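Local coordinates for protein octaprenyl-diphosphate synthase (Roseobacter denitrificans, PDB 4JXN) that probably makes the octaprenyl diphosphate used for quinone side chains, extending farnesyl diphosphate with five isopentenyl diphosphate units in a magnesium-dependent reaction, at residues W265-E270 against E276-H281. Residues are numbered along the deposited sequence; the frame is centred on the assembly and turned at random.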
ATOM      1  N   TRP A 265     -29.731 -21.475  -3.401  1.00 80.88           N
ATOM      2  CA  TRP A 265     -28.652 -20.485  -3.563  1.00 92.30           C
ATOM      3  C   TRP A 265     -28.666 -19.460  -2.437  1.00 89.07           C
ATOM      4  O   TRP A 265     -27.629 -19.166  -1.849  1.00 83.78           O
ATOM      5  CB  TRP A 265     -28.738 -19.771  -4.915  1.00 71.54           C
ATOM      6  CG  TRP A 265     -28.476 -20.682  -6.071  1.00 41.16           C
ATOM      7  CD1 TRP A 265     -29.309 -20.939  -7.112  1.00 33.75           C
ATOM      8  CD2 TRP A 265     -27.308 -21.477  -6.288  1.00 35.22           C
ATOM      9  NE1 TRP A 265     -28.749 -21.853  -7.957  1.00 40.85           N
ATOM     10  CE2 TRP A 265     -27.506 -22.183  -7.487  1.00 26.82           C
ATOM     11  CE3 TRP A 265     -26.118 -21.670  -5.577  1.00 85.15           C
ATOM     12  CZ2 TRP A 265     -26.560 -23.079  -7.999  1.00 48.77           C
ATOM     13  CZ3 TRP A 265     -25.181 -22.544  -6.087  1.00 53.39           C
ATOM     14  CH2 TRP A 265     -25.406 -23.238  -7.291  1.00 45.88           C
ATOM     15  N   VAL A 266     -29.851 -18.934  -2.143  1.00 77.48           N
ATOM     16  CA  VAL A 266     -30.064 -18.006  -1.019  1.00 80.39           C
ATOM     17  C   VAL A 266     -29.490 -18.540   0.296  1.00 61.26           C
ATOM     18  O   VAL A 266     -28.984 -17.778   1.119  1.00 83.87           O
ATOM     19  CB  VAL A 266     -31.574 -17.733  -0.821  1.00100.35           C
ATOM     20  CG1 VAL A 266     -31.827 -16.950   0.462  1.00 83.02           C
ATOM     21  CG2 VAL A 266     -32.164 -17.007  -2.034  1.00 85.58           C
ATOM     22  N   ARG A 267     -29.560 -19.855   0.470  1.00 97.17           N
ATOM     23  CA  ARG A 267     -29.195 -20.518   1.719  1.00 61.44           C
ATOM     24  C   ARG A 267     -27.702 -20.808   1.888  1.00 67.51           C
ATOM     25  O   ARG A 267     -27.148 -20.613   2.972  1.00 88.07           O
ATOM     26  CB  ARG A 267     -29.982 -21.838   1.826  1.00110.65           C
ATOM     27  CG  ARG A 267     -29.642 -22.709   3.032  1.00 74.43           C
ATOM     28  CD  ARG A 267     -30.668 -23.827   3.239  1.00120.68           C
ATOM     29  NE  ARG A 267     -30.614 -24.877   2.214  1.00 73.33           N
ATOM     30  CZ  ARG A 267     -29.655 -25.805   2.117  1.00 71.39           C
ATOM     31  NH1 ARG A 267     -29.707 -26.708   1.143  1.00 63.61           N
ATOM     32  NH2 ARG A 267     -28.633 -25.841   2.972  1.00 88.87           N
ATOM     33  N   THR A 268     -27.069 -21.322   0.836  1.00 98.68           N
ATOM     34  CA  THR A 268     -25.677 -21.804   0.903  1.00108.00           C
ATOM     35  C   THR A 268     -24.632 -20.710   0.622  1.00 73.22           C
ATOM     36  O   THR A 268     -23.426 -20.928   0.804  1.00 68.59           O
ATOM     37  CB  THR A 268     -25.452 -22.950  -0.107  1.00103.85           C
ATOM     38  OG1 THR A 268     -25.919 -22.545  -1.403  1.00 83.00           O
ATOM     39  CG2 THR A 268     -26.202 -24.206   0.315  1.00 83.48           C
ATOM     40  N   ILE A 269     -25.114 -19.553   0.171  1.00 70.01           N
ATOM     41  CA  ILE A 269     -24.276 -18.428  -0.233  1.00104.46           C
ATOM     42  C   ILE A 269     -24.576 -17.227   0.667  1.00 71.32           C
ATOM     43  O   ILE A 269     -23.698 -16.760   1.391  1.00134.69           O
ATOM     44  CB  ILE A 269     -24.525 -18.049  -1.718  1.00 87.94           C
ATOM     45  CG1 ILE A 269     -24.307 -19.259  -2.642  1.00 96.21           C
ATOM     46  CG2 ILE A 269     -23.642 -16.882  -2.143  1.00135.74           C
ATOM     47  CD1 ILE A 269     -22.911 -19.850  -2.600  1.00 85.91           C
ATOM     48  N   GLU A 270     -25.815 -16.740   0.637  1.00 86.00           N
ATOM     49  CA  GLU A 270     -26.181 -15.561   1.423  1.00108.95           C
ATOM     50  C   GLU A 270     -26.377 -15.850   2.916  1.00101.31           C
ATOM     51  O   GLU A 270     -26.126 -14.977   3.746  1.00159.74           O
ATOM     52  CB  GLU A 270     -27.408 -14.882   0.827  1.00 59.64           C
ATOM     53  CG  GLU A 270     -27.131 -14.280  -0.539  1.00 96.09           C
ATOM     54  CD  GLU A 270     -28.251 -13.385  -1.024  1.00127.49           C
ATOM     55  OE1 GLU A 270     -29.381 -13.517  -0.506  1.00 99.91           O
ATOM     56  OE2 GLU A 270     -28.000 -12.555  -1.925  1.00 86.21           O
ATOM     57  N   GLU A 276     -23.902 -31.856   4.394  1.00121.28           N
ATOM     58  CA  GLU A 276     -23.549 -32.973   3.541  1.00109.60           C
ATOM     59  C   GLU A 276     -24.489 -32.994   2.341  1.00127.03           C
ATOM     60  O   GLU A 276     -25.698 -32.792   2.491  1.00 95.69           O
ATOM     61  CB  GLU A 276     -23.668 -34.284   4.336  1.00132.35           C
ATOM     62  CG  GLU A 276     -23.428 -35.562   3.539  1.00127.06           C
ATOM     63  CD  GLU A 276     -22.084 -35.586   2.834  1.00133.74           C
ATOM     64  OE1 GLU A 276     -21.972 -36.271   1.797  1.00126.71           O
ATOM     65  OE2 GLU A 276     -21.138 -34.922   3.309  1.00141.61           O
ATOM     66  N   GLY A 277     -23.924 -33.217   1.156  1.00 97.76           N
ATOM     67  CA  GLY A 277     -24.705 -33.323  -0.080  1.00 99.63           C
ATOM     68  C   GLY A 277     -24.810 -32.038  -0.891  1.00 78.50           C
ATOM     69  O   GLY A 277     -25.159 -32.082  -2.070  1.00 83.45           O
ATOM     70  N   ASP A 278     -24.493 -30.901  -0.269  1.00108.53           N
ATOM     71  CA  ASP A 278     -24.704 -29.582  -0.886  1.00 62.14           C
ATOM     72  C   ASP A 278     -23.773 -29.247  -2.059  1.00 90.38           C
ATOM     73  O   ASP A 278     -24.173 -28.528  -2.970  1.00 68.46           O
ATOM     74  CB  ASP A 278     -24.627 -28.466   0.165  1.00 75.83           C
ATOM     75  CG  ASP A 278     -25.898 -28.353   0.989  1.00 68.28           C
ATOM     76  OD1 ASP A 278     -26.634 -29.354   1.084  1.00 92.64           O
ATOM     77  OD2 ASP A 278     -26.161 -27.262   1.546  1.00 90.44           O
ATOM     78  N   LEU A 279     -22.544 -29.750  -2.030  1.00 83.15           N
ATOM     79  CA  LEU A 279     -21.602 -29.556  -3.136  1.00 87.26           C
ATOM     80  C   LEU A 279     -22.042 -30.340  -4.375  1.00107.36           C
ATOM     81  O   LEU A 279     -21.919 -29.859  -5.504  1.00 68.46           O
ATOM     82  CB  LEU A 279     -20.190 -29.990  -2.720  1.00 79.84           C
ATOM     83  CG  LEU A 279     -19.097 -29.929  -3.793  1.00107.77           C
ATOM     84  CD1 LEU A 279     -18.773 -28.484  -4.144  1.00107.99           C
ATOM     85  CD2 LEU A 279     -17.852 -30.673  -3.334  1.00 79.96           C
ATOM     86  N   GLN A 280     -22.544 -31.551  -4.155  1.00 72.96           N
ATOM     87  CA  GLN A 280     -22.970 -32.419  -5.241  1.00 65.52           C
ATOM     88  C   GLN A 280     -24.178 -31.819  -5.925  1.00 83.60           C
ATOM     89  O   GLN A 280     -24.315 -31.927  -7.145  1.00 58.74           O
ATOM     90  CB  GLN A 280     -23.330 -33.814  -4.718  1.00119.22           C
ATOM     91  CG  GLN A 280     -22.153 -34.598  -4.162  1.00125.33           C
ATOM     92  CD  GLN A 280     -21.227 -35.107  -5.243  1.00119.13           C
ATOM     93  OE1 GLN A 280     -20.046 -34.754  -5.280  1.00113.02           O
ATOM     94  NE2 GLN A 280     -21.759 -35.941  -6.133  1.00 98.02           N
ATOM     95  N   HIS A 281     -25.049 -31.193  -5.131  1.00 44.77           N
ATOM     96  CA  HIS A 281     -26.254 -30.568  -5.650  1.00 68.56           C
ATOM     97  C   HIS A 281     -25.934 -29.309  -6.469  1.00 48.20           C
ATOM     98  O   HIS A 281     -26.475 -29.144  -7.561  1.00 72.89           O
ATOM     99  CB  HIS A 281     -27.234 -30.243  -4.527  1.00 46.37           C
ATOM    100  CG  HIS A 281     -28.571 -29.792  -5.020  1.00 51.93           C
ATOM    101  ND1 HIS A 281     -29.366 -30.576  -5.830  1.00 60.37           N
ATOM    102  CD2 HIS A 281     -29.239 -28.631  -4.846  1.00 51.72           C
ATOM    103  CE1 HIS A 281     -30.467 -29.914  -6.133  1.00 85.10           C
ATOM    104  NE2 HIS A 281     -30.408 -28.724  -5.563  1.00 53.14           N
TER
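Thr268 and Asp278 have the nearest CA atoms of the two segments, 8.0 Å apart, where segment 265-270 of helix 259-270 faces the start of helix 278-288. These are two consecutive helices joined by a short loop, at the periphery of the all-helical polyprenyl synthase fold; the centre of the contact is about 28 Å from the centre of the chain. Helix 259-270 widens into a pi-type turn at 266-270, and a short non-helical connection leads to Gly277, the N-cap of the second helix. Its positive phi of 96° suits glycine, since a CB would press against the carbonyl oxygen of Glu276.

A salt bridge joins the two segments: Arg267 NH2 donates to Asp278 OD2 at 3.2 Å, while nearby His281 meets Phe264 edge-to-face. With CG anti to the backbone N (chi1 176°) and a bend at chi3, the long arginine chain can carry its guanidinium across to the aspartate. The carboxylate receives it on the syn lone pair of OD2, which lies out of the guanidinium plane; with the two planes 66° apart, this is a single bent bond, not a coplanar two-point pairing. OD2 also takes a weak hydrogen bond from Glu275 N. Replacing Arg267 with a leucine would probably leave the buried Asp278 carboxylate without its cationic mate across the helix pair.

Thr268 uses both its branches: OG1 bonds back to Phe264 O, satisfying the hydroxyl within its own helix, while methyl CG2 sits 3.9 Å above one face of the Arg267 guanidinium, toward its rim, and reaches Asp278 OD2 at 3.3 Å.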